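Local structure of cytosine-specific methyltransferase (Escherichia coli O157:H7 EDL933, 3G7U) at residues V26-E31 / L48-D53; G199-I204 / R216-D221; P80-S85 / E126-I131; V151-Y156 / P353-Y358. The protein probably methylates cytosine in DNA at carbon 5, taking the methyl group from S-adenosyl-L-methionine. All blocks are in the same frame, centred on the assembly; numbering follows the deposited sequence.

In the fold
Contacts 1, 3 and 4 lie on or beside the seven-stranded mixed sheet of the methyltransferase fold. Contact 1 joins strands 25-30 and 48-50 at one border of that sheet. Contact 4 starts from strand 143-152, the outermost strand at the other border, and packs it against the last helix, 353-367. Their centres are about 24 Å apart. Contact 3 comes between them along the chain and holds the loop after strand 74-77, with the predicted catalytic Cys81. Contact 2 lies away from the sheet, its centre about 43 Å from that of contact 3. In sequence it falls inside the long loop that contact 4 closes. Contact 4 brings the C-terminal helix back to the sheet.

Contact 1: V26-E31 / L48-D53; sequences VKMAVE and LHVQED
Met28 and Leu48 face each other as a parallel bridge pair, and the side chain of Met28 crosses those of Leu48 and Val50 at a slant. Its CB and CG both come near Leu48 O, and CG also nears Val50 CG2. SD touches that same methyl. The chain runs extended to SD and then bends (chi3 -78°), which brings CE against two partners: Leu48 CD1 at 4.0 Å from Met28 CE, and Val50 CG2. Phe65 and Phe66 of helix 59-66 also touch Met28.

The backbones are joined by four hydrogen bonds, 2.8 to 3.1 Å long: Leu48 N to Lys27 O, Ala29 N to Leu48 O, Val50 N to Ala29 O and Glu31 N to Val50 O. Donors and acceptors alternate between the strands, as parallel pairing requires. This is the border of the Rossmann-like sheet: strand 25-30, helix 34-43 and strand 48-50 form a beta-alpha-beta unit.

Val30 and Val50 lie alongside each other on the face that carries Met28 and Leu48, with Val30 CG2 4.1 Å from Val50 CB. Val30 CG1 lies anti to its own backbone N and reaches Glu52 O at 3.6 Å. The other face carries Ala29 and His49. Ala29 CB meets His49 CD2 at 3.9 Å, obliquely to the ring. His49 NE2 is hydrogen-bonded to His40 ND1 of the connecting helix. Beyond the strands, Glu31 O is buried without a conventional hydrogen-bond donor. Gln51 CA makes a CA-H...O contact to Glu31 O at 3.2 Å, while Gln51 NE2 bonds to Ile32 O.

Contact 2: G199-I204 / R216-D221; sequences GLPDII and RTIKKD
Ile203 O is gripped by both terminal nitrogens of Arg216. The bond from Arg216 NH1 to Ile203 O is 2.7 Å and fairly straight, at 162°. It lies in the carbonyl plane, and the oxygen sits almost exactly in the guanidinium plane. Arg216 NH2 gives a second, weak bond to Ile203 O at 3.2 Å, bent to 132°. The side chain gets there by folding: CG is anti to the carbonyl carbon, and the chain bends at chi2 (-56°) and again at chi3.

Pro201 lies over one face of the guanidinium, with its CB 3.4 Å from Arg216 NH2. Pro201 CG also meets Arg216 CB, near the root of the side chain. At the edge of the group, Ile204 CA is 3.6 Å from Arg216 NH1.

Further along, the backbones meet directly. Lys219 N gives a nearly straight bond to Gly199 O at 3.0 Å. A water gives one hydrogen bond to Gly199 O and another to Thr217 O, so it bridges the two segments. Gly199 CA lies 4.0 Å from Lys219 CB, and the bare glycine lets the two chains come this near. Ile218 CG2 packs beside Leu200 CD2 at 3.9 Å and also reaches Pro201 CD. Arg326 of helix 321-328 touches both Leu200 and Ile218.

The contact ties the loop between helix 193-196 and strand 205-207 to the short strand 216-217, which pairs with strand 251-252. It lies at the surface. The two donors on one oxygen, with the proline ring on a face, probably limit how the guanidinium can turn. Its positive charge would probably polarise the Ile203 carbonyl.

Contact 3: P80-S85 / E126-I131; sequences PCQGFS and EKYSGI
The Tyr128 ring has a partner on each face. Cys81 SG lies over one, 4.2 Å from the ring centroid and 20° off the normal, a sulfur-aromatic contact displaced toward CD2 and CE2. On the opposite face, CG of the adjacent Lys127 sits over the ring centre. Gln82 OE1 and Gly83 O lie at the edge. The amide plane of Gln82 is turned 66° from the ring, and Gln82 CB is 3.2 Å from Tyr128 OH.

The hydroxyl donates to Gly83 O at a short 2.5 Å, in the carbonyl plane and on a lone pair. A water bridges from the same Gly83 O to Lys127 NZ. Gln82 to Ser85 forms a type II' beta turn, with Gly83 at its positive-phi corner. Gln82 NE2 gives to Ser85 O at 3.1 Å, across the turn. Gln82 OE1 is held by Asn97 of helix 94-110.

Cys81 is the predicted catalytic cysteine, in the Pro-Cys motif of C5-methyltransferases. SG is anti to its backbone N (chi1 176°), which places it over the ring. Tyr128 therefore both packs against this sulfur and bonds to the turn just after it, which probably helps to fix the position of the loop.

Contact 4: V151-Y156 / P353-Y358; sequences VKASDY and PIVAEY
The end of strand 143-152, an outermost strand of the sheet, and the 3-10 segment 153-156 that follows it pack here against the start of the C-terminal helix 353-367. Val355 is at the centre of the packing. Its CG2 lies 3.6 Å from Ala153 CB and also meets Ala153 CA and Tyr156 CB. Val355 CG1 lies 4.0 Å from Val151 CG2, the two valines pointing past each other. With CG1 turned anti to the backbone N (chi1 174°), CG1 faces the strand residue Val151 and CG2 the 3-10 residue Ala153. Phe166 of strand 163-171 touches both valines.

Two tyrosines meet in an offset edge-to-face pair. The edge of Tyr156 faces the ring of Tyr358, with centroids 5.2 Å apart and planes at 63°. Tyr156 CE1 comes 3.4 Å from Tyr358 CD2, and Tyr156 CD1 nears Tyr358 CG. Ile354 CG2 sits 3.2 Å from Tyr156 O.

Both hydroxyls find partners in the segment around Phe183 to Lys186: Tyr156 OH bonds to Phe183 O, and Tyr358 OH to Lys186 N. The contact between the two segments is thus apolar and aromatic, while the polar ends of the rings are satisfied by a third part of the chain, which probably helps to fix both rings.

Contact 1: V26-E31 / L48-D53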
loop_
_atom_site.group_PDB
_atom_site.type_symbol
_atom_site.label_atom_id
_atom_site.label_comp_id
_atom_site.label_asym_id
_atom_site.label_seq_id
_atom_site.Cartn_x
_atom_site.Cartn_y
_atom_site.Cartn_z
ATOM N N VAL A 26 10.554 -6.895 7.984
ATOM C CA VAL A 26 10.478 -5.413 7.945
ATOM C C VAL A 26 10.939 -4.998 9.336
ATOM O O VAL A 26 10.202 -5.146 10.317
ATOM C CB VAL A 26 9.049 -4.894 7.681
ATOM C CG1 VAL A 26 8.975 -3.332 7.827
ATOM C CG2 VAL A 26 8.588 -5.351 6.271
ATOM N N LYS A 27 12.180 -4.548 9.416
ATOM C CA LYS A 27 12.809 -4.323 10.738
ATOM C C LYS A 27 12.490 -2.941 11.297
ATOM O O LYS A 27 12.477 -2.754 12.518
ATOM C CB LYS A 27 14.327 -4.486 10.673
ATOM C CG LYS A 27 14.816 -5.890 10.437
ATOM C CD LYS A 27 14.392 -6.789 11.583
ATOM C CE LYS A 27 15.348 -7.940 11.740
ATOM N NZ LYS A 27 14.828 -8.951 12.682
ATOM N N MET A 28 12.179 -1.992 10.423
ATOM C CA MET A 28 11.997 -0.602 10.841
ATOM C C MET A 28 11.072 0.051 9.826
ATOM O O MET A 28 11.260 -0.146 8.636
ATOM C CB MET A 28 13.328 0.182 10.849
ATOM C CG MET A 28 13.263 1.711 11.278
ATOM S SD MET A 28 14.910 2.526 11.217
ATOM C CE MET A 28 15.418 1.806 12.764
ATOM N N ALA A 29 10.117 0.843 10.312
ATOM C CA ALA A 29 9.356 1.748 9.436
ATOM C C ALA A 29 9.613 3.193 9.841
ATOM O O ALA A 29 9.632 3.503 11.060
ATOM C CB ALA A 29 7.859 1.414 9.541
ATOM N N VAL A 30 9.842 4.091 8.875
ATOM C CA VAL A 30 10.029 5.503 9.163
ATOM C C VAL A 30 8.880 6.274 8.510
ATOM O O VAL A 30 8.670 6.190 7.301
ATOM C CB VAL A 30 11.376 6.061 8.633
ATOM C CG1 VAL A 30 11.519 7.579 8.948
ATOM C CG2 VAL A 30 12.569 5.281 9.248
ATOM N N GLU A 31 8.138 6.985 9.339
ATOM C CA GLU A 31 6.952 7.740 8.834
ATOM C C GLU A 31 6.704 8.940 9.727
ATOM O O GLU A 31 6.623 8.785 10.917
ATOM C CB GLU A 31 5.745 6.780 8.860
ATOM C CG GLU A 31 4.361 7.402 8.556
ATOM C CD GLU A 31 4.332 8.190 7.271
ATOM O OE1 GLU A 31 4.765 7.668 6.227
ATOM O OE2 GLU A 31 3.891 9.360 7.286
ATOM N N LEU A 48 10.465 -1.864 14.314
ATOM C CA LEU A 48 10.772 -0.634 15.024
ATOM C C LEU A 48 10.042 0.500 14.312
ATOM O O LEU A 48 9.891 0.440 13.109
ATOM C CB LEU A 48 12.259 -0.322 14.973
ATOM C CG LEU A 48 13.129 -1.349 15.700
ATOM C CD1 LEU A 48 14.564 -0.834 15.642
ATOM C CD2 LEU A 48 12.648 -1.427 17.118
ATOM N N HIS A 49 9.601 1.505 15.061
ATOM C CA HIS A 49 8.885 2.653 14.456
ATOM C C HIS A 49 9.545 3.925 14.799
ATOM O O HIS A 49 9.726 4.241 15.985
ATOM C CB HIS A 49 7.418 2.632 14.902
ATOM C CG HIS A 49 6.666 1.512 14.287
ATOM N ND1 HIS A 49 6.566 0.263 14.869
ATOM C CD2 HIS A 49 6.084 1.402 13.067
ATOM C CE1 HIS A 49 5.953 -0.562 14.042
ATOM N NE2 HIS A 49 5.657 0.104 12.938
ATOM N N VAL A 50 9.928 4.665 13.763
ATOM C CA VAL A 50 10.651 5.905 13.951
ATOM C C VAL A 50 9.798 6.970 13.296
ATOM O O VAL A 50 9.629 6.960 12.068
ATOM C CB VAL A 50 12.021 5.793 13.295
ATOM C CG1 VAL A 50 12.739 7.144 13.263
ATOM C CG2 VAL A 50 12.877 4.776 14.071
ATOM N N GLN A 51 9.220 7.849 14.120
ATOM C CA GLN A 51 8.421 8.963 13.587
ATOM C C GLN A 51 9.318 10.139 13.349
ATOM O O GLN A 51 9.570 10.904 14.262
ATOM C CB GLN A 51 7.297 9.327 14.554
ATOM C CG GLN A 51 6.364 10.400 13.975
ATOM C CD GLN A 51 5.418 10.966 14.984
ATOM O OE1 GLN A 51 5.289 10.463 16.104
ATOM N NE2 GLN A 51 4.692 11.989 14.575
ATOM N N GLU A 52 9.805 10.284 12.121
ATOM C CA GLU A 52 10.881 11.198 11.848
ATOM C C GLU A 52 10.854 11.649 10.400
ATOM O O GLU A 52 10.433 10.922 9.518
ATOM C CB GLU A 52 12.230 10.545 12.207
ATOM C CG GLU A 52 13.391 11.582 12.372
ATOM C CD GLU A 52 12.931 12.714 13.237
ATOM O OE1 GLU A 52 12.992 12.508 14.435
ATOM O OE2 GLU A 52 12.372 13.743 12.723
ATOM N N ASP A 53 11.299 12.880 10.215
ATOM C CA ASP A 53 11.684 13.460 8.983
ATOM C C ASP A 53 12.991 12.797 8.541
ATOM O O ASP A 53 14.016 12.858 9.254
ATOM C CB ASP A 53 11.898 14.936 9.304
ATOM C CG ASP A 53 12.026 15.817 8.068
ATOM O OD1 ASP A 53 12.644 15.406 7.074
ATOM O OD2 ASP A 53 11.543 16.972 8.131
#

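Contact 2: G199-I204 / R216-D221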
loop_
_atom_site.group_PDB
_atom_site.type_symbol
_atom_site.label_atom_id
_atom_site.label_comp_id
_atom_site.label_asym_id
_atom_site.label_seq_id
_atom_site.Cartn_x
_atom_site.Cartn_y
_atom_site.Cartn_z
ATOM N N GLY A 199 -19.765 -10.900 0.362
ATOM C CA GLY A 199 -19.990 -11.408 1.738
ATOM C C GLY A 199 -19.978 -10.365 2.849
ATOM O O GLY A 199 -20.177 -10.684 4.022
ATOM N N LEU A 200 -19.764 -9.106 2.483
ATOM C CA LEU A 200 -19.805 -8.017 3.446
ATOM C C LEU A 200 -21.263 -7.705 3.817
ATOM O O LEU A 200 -22.182 -7.997 3.025
ATOM C CB LEU A 200 -19.104 -6.774 2.852
ATOM C CG LEU A 200 -17.562 -6.807 2.713
ATOM C CD1 LEU A 200 -17.083 -5.649 1.846
ATOM C CD2 LEU A 200 -16.841 -6.746 4.066
ATOM N N PRO A 201 -21.493 -7.094 5.006
ATOM C CA PRO A 201 -22.885 -6.798 5.387
ATOM C C PRO A 201 -23.628 -5.844 4.451
ATOM O O PRO A 201 -23.070 -4.830 4.013
ATOM C CB PRO A 201 -22.770 -6.213 6.801
ATOM C CG PRO A 201 -21.329 -5.828 6.979
ATOM C CD PRO A 201 -20.524 -6.764 6.074
ATOM N N ASP A 202 -24.892 -6.164 4.153
ATOM C CA ASP A 202 -25.730 -5.270 3.347
ATOM C C ASP A 202 -26.311 -4.114 4.149
ATOM O O ASP A 202 -26.706 -3.086 3.581
ATOM C CB ASP A 202 -26.897 -6.058 2.712
ATOM C CG ASP A 202 -26.479 -6.795 1.449
ATOM O OD1 ASP A 202 -25.768 -6.197 0.597
ATOM O OD2 ASP A 202 -26.848 -7.982 1.318
ATOM N N ILE A 203 -26.419 -4.318 5.462
ATOM C CA ILE A 203 -26.900 -3.286 6.379
ATOM C C ILE A 203 -25.752 -2.823 7.253
ATOM O O ILE A 203 -25.167 -3.625 7.989
ATOM C CB ILE A 203 -28.035 -3.790 7.308
ATOM C CG1 ILE A 203 -29.197 -4.414 6.521
ATOM C CG2 ILE A 203 -28.500 -2.672 8.255
ATOM C CD1 ILE A 203 -29.891 -3.493 5.570
ATOM N N ILE A 204 -25.425 -1.531 7.196
ATOM C CA ILE A 204 -24.279 -1.078 7.998
ATOM C C ILE A 204 -24.660 0.155 8.817
ATOM O O ILE A 204 -25.678 0.779 8.561
ATOM C CB ILE A 204 -23.054 -0.712 7.090
ATOM C CG1 ILE A 204 -23.505 0.294 6.009
ATOM C CG2 ILE A 204 -22.409 -1.972 6.503
ATOM C CD1 ILE A 204 -22.412 0.674 5.112
ATOM N N ARG A 216 -18.065 -6.253 12.446
ATOM C CA ARG A 216 -19.236 -6.876 11.839
ATOM C C ARG A 216 -18.914 -8.267 11.334
ATOM O O ARG A 216 -17.809 -8.516 10.835
ATOM C CB ARG A 216 -19.731 -6.021 10.662
ATOM C CG ARG A 216 -20.428 -4.716 11.039
ATOM C CD ARG A 216 -21.637 -4.929 11.984
ATOM N NE ARG A 216 -22.682 -5.713 11.296
ATOM C CZ ARG A 216 -23.481 -5.260 10.366
ATOM N NH1 ARG A 216 -23.401 -3.992 9.950
ATOM N NH2 ARG A 216 -24.386 -6.074 9.845
ATOM N N THR A 217 -19.913 -9.159 11.409
ATOM C CA THR A 217 -19.821 -10.494 10.864
ATOM C C THR A 217 -19.916 -10.501 9.354
ATOM O O THR A 217 -20.766 -9.795 8.753
ATOM C CB THR A 217 -20.952 -11.396 11.479
ATOM O OG1 THR A 217 -20.720 -11.514 12.875
ATOM C CG2 THR A 217 -20.981 -12.791 10.829
ATOM N N ILE A 218 -19.001 -11.256 8.725
ATOM C CA ILE A 218 -19.019 -11.448 7.284
ATOM C C ILE A 218 -19.204 -12.928 6.919
ATOM O O ILE A 218 -19.038 -13.820 7.762
ATOM C CB ILE A 218 -17.712 -10.960 6.643
ATOM C CG1 ILE A 218 -16.519 -11.685 7.276
ATOM C CG2 ILE A 218 -17.554 -9.429 6.826
ATOM C CD1 ILE A 218 -15.266 -11.699 6.413
ATOM N N LYS A 219 -19.526 -13.165 5.663
ATOM C CA LYS A 219 -19.491 -14.518 5.119
ATOM C C LYS A 219 -18.107 -14.734 4.554
ATOM O O LYS A 219 -17.625 -13.920 3.753
ATOM C CB LYS A 219 -20.506 -14.666 4.000
ATOM C CG LYS A 219 -21.926 -14.552 4.451
ATOM C CD LYS A 219 -22.849 -14.711 3.252
ATOM C CE LYS A 219 -24.292 -14.480 3.669
ATOM N NZ LYS A 219 -24.535 -15.091 5.012
ATOM N N LYS A 220 -17.442 -15.784 5.019
ATOM C CA LYS A 220 -16.188 -16.184 4.415
ATOM C C LYS A 220 -16.205 -17.642 4.005
ATOM O O LYS A 220 -15.554 -18.478 4.609
ATOM C CB LYS A 220 -14.953 -15.797 5.243
ATOM C CG LYS A 220 -14.823 -16.240 6.657
ATOM C CD LYS A 220 -13.439 -15.770 7.105
ATOM C CE LYS A 220 -12.610 -16.910 7.646
ATOM N NZ LYS A 220 -12.472 -16.907 9.120
ATOM N N ASP A 221 -16.995 -17.925 2.983
ATOM C CA ASP A 221 -17.104 -19.266 2.437
ATOM C C ASP A 221 -16.707 -19.236 0.968
ATOM O O ASP A 221 -17.398 -19.801 0.117
ATOM C CB ASP A 221 -18.539 -19.790 2.603
ATOM C CG ASP A 221 -19.586 -18.819 2.069
ATOM O OD1 ASP A 221 -19.197 -17.783 1.483
ATOM O OD2 ASP A 221 -20.797 -19.081 2.250
HETATM O O HOH W 1 -22.325 -10.258 6.344
#

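Contact 3: P80-S85 / E126-I131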
loop_
_atom_site.group_PDB
_atom_site.type_symbol
_atom_site.label_atom_id
_atom_site.label_comp_id
_atom_site.label_asym_id
_atom_site.label_seq_id
_atom_site.Cartn_x
_atom_site.Cartn_y
_atom_site.Cartn_z
ATOM N N PRO A 80 8.832 11.117 -1.579
ATOM C CA PRO A 80 7.855 12.101 -2.030
ATOM C C PRO A 80 8.415 12.872 -3.202
ATOM O O PRO A 80 9.613 12.890 -3.441
ATOM C CB PRO A 80 7.707 13.040 -0.826
ATOM C CG PRO A 80 8.393 12.356 0.321
ATOM C CD PRO A 80 9.445 11.514 -0.306
ATOM N N CYS A 81 7.535 13.500 -3.946
ATOM C CA CYS A 81 7.942 14.259 -5.084
ATOM C C CYS A 81 6.901 15.344 -5.199
ATOM O O CYS A 81 5.739 15.088 -4.907
ATOM C CB CYS A 81 7.913 13.343 -6.309
ATOM S SG CYS A 81 8.282 14.133 -7.857
ATOM N N GLN A 82 7.319 16.545 -5.608
ATOM C CA GLN A 82 6.397 17.654 -5.923
ATOM C C GLN A 82 5.316 17.226 -6.947
ATOM O O GLN A 82 4.140 17.555 -6.779
ATOM C CB GLN A 82 7.186 18.873 -6.412
ATOM C CG GLN A 82 6.334 20.097 -6.773
ATOM C CD GLN A 82 7.131 21.217 -7.451
ATOM O OE1 GLN A 82 8.369 21.263 -7.397
ATOM N NE2 GLN A 82 6.411 22.132 -8.094
ATOM N N GLY A 83 5.719 16.473 -7.977
ATOM C CA GLY A 83 4.773 15.830 -8.893
ATOM C C GLY A 83 3.952 16.820 -9.702
ATOM O O GLY A 83 4.485 17.807 -10.213
ATOM N N PHE A 84 2.648 16.566 -9.797
ATOM C CA PHE A 84 1.721 17.462 -10.510
ATOM C C PHE A 84 1.287 18.704 -9.704
ATOM O O PHE A 84 0.515 19.519 -10.203
ATOM C CB PHE A 84 0.470 16.695 -10.986
ATOM C CG PHE A 84 0.728 15.702 -12.100
ATOM C CD1 PHE A 84 1.299 16.103 -13.305
ATOM C CD2 PHE A 84 0.340 14.368 -11.957
ATOM C CE1 PHE A 84 1.520 15.187 -14.339
ATOM C CE2 PHE A 84 0.553 13.443 -12.989
ATOM C CZ PHE A 84 1.147 13.859 -14.185
ATOM N N SER A 85 1.772 18.847 -8.470
ATOM C CA SER A 85 1.445 20.017 -7.643
ATOM C C SER A 85 2.195 21.276 -8.085
ATOM O O SER A 85 3.427 21.294 -8.128
ATOM C CB SER A 85 1.723 19.743 -6.163
ATOM O OG SER A 85 1.187 18.494 -5.761
ATOM N N GLU A 126 9.640 16.481 -17.054
ATOM C CA GLU A 126 10.891 17.108 -17.471
ATOM C C GLU A 126 11.504 17.982 -16.390
ATOM O O GLU A 126 12.725 17.994 -16.217
ATOM C CB GLU A 126 10.705 17.923 -18.760
ATOM C CG GLU A 126 10.916 17.123 -20.043
ATOM C CD GLU A 126 12.144 16.206 -19.985
ATOM O OE1 GLU A 126 13.280 16.696 -19.739
ATOM O OE2 GLU A 126 11.962 14.979 -20.187
ATOM N N LYS A 127 10.651 18.687 -15.651
ATOM C CA LYS A 127 11.096 19.586 -14.596
ATOM C C LYS A 127 11.745 18.877 -13.400
ATOM O O LYS A 127 12.365 19.538 -12.556
ATOM C CB LYS A 127 9.933 20.434 -14.106
ATOM C CG LYS A 127 8.838 19.641 -13.467
ATOM C CD LYS A 127 8.034 20.576 -12.619
ATOM C CE LYS A 127 6.593 20.194 -12.636
ATOM N NZ LYS A 127 5.770 21.435 -12.519
ATOM N N TYR A 128 11.598 17.549 -13.326
ATOM C CA TYR A 128 12.243 16.753 -12.278
ATOM C C TYR A 128 13.413 15.936 -12.786
ATOM O O TYR A 128 14.053 15.224 -12.004
ATOM C CB TYR A 128 11.248 15.816 -11.601
ATOM C CG TYR A 128 10.074 16.547 -11.055
ATOM C CD1 TYR A 128 10.244 17.721 -10.315
ATOM C CD2 TYR A 128 8.788 16.092 -11.292
ATOM C CE1 TYR A 128 9.156 18.416 -9.824
ATOM C CE2 TYR A 128 7.700 16.768 -10.805
ATOM C CZ TYR A 128 7.887 17.932 -10.073
ATOM O OH TYR A 128 6.790 18.613 -9.609
ATOM N N SER A 129 13.694 16.032 -14.081
ATOM C CA SER A 129 14.772 15.254 -14.664
ATOM C C SER A 129 16.112 15.586 -13.991
ATOM O O SER A 129 16.941 14.697 -13.837
ATOM C CB SER A 129 14.864 15.485 -16.159
ATOM O OG SER A 129 15.307 16.806 -16.380
ATOM N N GLY A 130 16.290 16.841 -13.569
ATOM C CA GLY A 130 17.457 17.273 -12.779
ATOM C C GLY A 130 17.621 16.525 -11.457
ATOM O O GLY A 130 18.684 15.969 -11.184
ATOM N N ILE A 131 16.566 16.485 -10.644
ATOM C CA ILE A 131 16.628 15.752 -9.378
ATOM C C ILE A 131 16.643 14.238 -9.554
ATOM O O ILE A 131 17.293 13.568 -8.770
ATOM C CB ILE A 131 15.559 16.202 -8.330
ATOM C CG1 ILE A 131 14.142 15.837 -8.766
ATOM C CG2 ILE A 131 15.661 17.713 -8.049
ATOM C CD1 ILE A 131 13.145 15.808 -7.623
HETATM O O HOH W 2 3.975 20.699 -10.763
#

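Contact 4: V151-Y156 / P353-Y358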
loop_
_atom_site.group_PDB
_atom_site.type_symbol
_atom_site.label_atom_id
_atom_site.label_comp_id
_atom_site.label_asym_id
_atom_site.label_seq_id
_atom_site.Cartn_x
_atom_site.Cartn_y
_atom_site.Cartn_z
ATOM N N VAL A 151 3.247 -0.227 -13.512
ATOM C CA VAL A 151 2.310 -1.353 -13.423
ATOM C C VAL A 151 0.893 -0.868 -13.211
ATOM O O VAL A 151 0.697 0.192 -12.658
ATOM C CB VAL A 151 2.658 -2.369 -12.309
ATOM C CG1 VAL A 151 3.997 -3.052 -12.573
ATOM C CG2 VAL A 151 2.653 -1.709 -10.952
ATOM N N LYS A 152 -0.068 -1.672 -13.637
ATOM C CA LYS A 152 -1.486 -1.421 -13.371
ATOM C C LYS A 152 -1.855 -2.492 -12.358
ATOM O O LYS A 152 -1.642 -3.660 -12.593
ATOM C CB LYS A 152 -2.307 -1.571 -14.667
ATOM C CG LYS A 152 -3.762 -1.073 -14.589
ATOM C CD LYS A 152 -4.470 -1.099 -15.958
ATOM C CE LYS A 152 -4.839 -2.528 -16.368
ATOM N NZ LYS A 152 -5.489 -2.639 -17.724
ATOM N N ALA A 153 -2.407 -2.081 -11.221
ATOM C CA ALA A 153 -2.629 -2.996 -10.121
ATOM C C ALA A 153 -3.476 -4.172 -10.476
ATOM O O ALA A 153 -3.262 -5.293 -9.965
ATOM C CB ALA A 153 -3.219 -2.240 -8.889
ATOM N N SER A 154 -4.461 -3.941 -11.337
ATOM C CA SER A 154 -5.423 -5.001 -11.679
ATOM C C SER A 154 -4.792 -6.194 -12.439
ATOM O O SER A 154 -5.272 -7.338 -12.334
ATOM C CB SER A 154 -6.611 -4.416 -12.451
ATOM O OG SER A 154 -6.189 -3.615 -13.526
ATOM N N ASP A 155 -3.681 -5.925 -13.129
ATOM C CA ASP A 155 -2.891 -6.979 -13.781
ATOM C C ASP A 155 -2.287 -7.928 -12.750
ATOM O O ASP A 155 -1.925 -9.043 -13.096
ATOM C CB ASP A 155 -1.782 -6.378 -14.638
ATOM C CG ASP A 155 -2.301 -5.630 -15.851
ATOM O OD1 ASP A 155 -3.471 -5.826 -16.250
ATOM O OD2 ASP A 155 -1.530 -4.833 -16.427
ATOM N N TYR A 156 -2.188 -7.503 -11.480
ATOM C CA TYR A 156 -1.656 -8.395 -10.442
ATOM C C TYR A 156 -2.713 -8.970 -9.532
ATOM O O TYR A 156 -2.400 -9.649 -8.544
ATOM C CB TYR A 156 -0.560 -7.710 -9.625
ATOM C CG TYR A 156 0.653 -7.415 -10.455
ATOM C CD1 TYR A 156 1.761 -8.263 -10.427
ATOM C CD2 TYR A 156 0.691 -6.305 -11.292
ATOM C CE1 TYR A 156 2.886 -7.998 -11.210
ATOM C CE2 TYR A 156 1.808 -6.017 -12.066
ATOM C CZ TYR A 156 2.892 -6.875 -12.028
ATOM O OH TYR A 156 3.988 -6.587 -12.784
ATOM N N PRO A 353 -1.040 -3.919 -1.324
ATOM C CA PRO A 353 -0.212 -5.025 -0.835
ATOM C C PRO A 353 -0.049 -6.189 -1.825
ATOM O O PRO A 353 0.931 -6.928 -1.761
ATOM C CB PRO A 353 -0.949 -5.512 0.405
ATOM C CG PRO A 353 -1.617 -4.309 0.932
ATOM C CD PRO A 353 -2.063 -3.522 -0.334
ATOM N N ILE A 354 -1.045 -6.391 -2.675
ATOM C CA ILE A 354 -0.983 -7.489 -3.648
ATOM C C ILE A 354 0.104 -7.213 -4.712
ATOM O O ILE A 354 0.920 -8.087 -4.998
ATOM C CB ILE A 354 -2.368 -7.670 -4.288
ATOM C CG1 ILE A 354 -3.352 -8.148 -3.224
ATOM C CG2 ILE A 354 -2.265 -8.613 -5.523
ATOM C CD1 ILE A 354 -4.834 -8.275 -3.771
ATOM N N VAL A 355 0.107 -6.003 -5.273
ATOM C CA VAL A 355 1.134 -5.543 -6.196
ATOM C C VAL A 355 2.505 -5.549 -5.513
ATOM O O VAL A 355 3.463 -6.119 -6.046
ATOM C CB VAL A 355 0.841 -4.133 -6.701
ATOM C CG1 VAL A 355 2.003 -3.619 -7.538
ATOM C CG2 VAL A 355 -0.463 -4.118 -7.515
ATOM N N ALA A 356 2.580 -4.958 -4.313
ATOM C CA ALA A 356 3.843 -4.933 -3.563
ATOM C C ALA A 356 4.406 -6.331 -3.343
ATOM O O ALA A 356 5.611 -6.544 -3.594
ATOM C CB ALA A 356 3.675 -4.182 -2.209
ATOM N N GLU A 357 3.560 -7.293 -2.951
ATOM C CA GLU A 357 4.023 -8.660 -2.694
ATOM C C GLU A 357 4.633 -9.283 -3.944
ATOM O O GLU A 357 5.701 -9.912 -3.892
ATOM C CB GLU A 357 2.905 -9.566 -2.213
ATOM C CG GLU A 357 3.439 -10.976 -1.789
ATOM C CD GLU A 357 2.328 -11.942 -1.483
ATOM O OE1 GLU A 357 1.142 -11.517 -1.525
ATOM O OE2 GLU A 357 2.634 -13.114 -1.191
ATOM N N TYR A 358 3.954 -9.091 -5.063
ATOM C CA TYR A 358 4.414 -9.697 -6.298
ATOM C C TYR A 358 5.798 -9.236 -6.700
ATOM O O TYR A 358 6.651 -10.084 -6.974
ATOM C CB TYR A 358 3.422 -9.489 -7.437
ATOM C CG TYR A 358 3.514 -10.604 -8.475
ATOM C CD1 TYR A 358 2.700 -11.739 -8.375
ATOM C CD2 TYR A 358 4.424 -10.536 -9.530
ATOM C CE1 TYR A 358 2.776 -12.776 -9.302
ATOM C CE2 TYR A 358 4.508 -11.575 -10.466
ATOM C CZ TYR A 358 3.675 -12.690 -10.341
ATOM O OH TYR A 358 3.728 -13.735 -11.257
#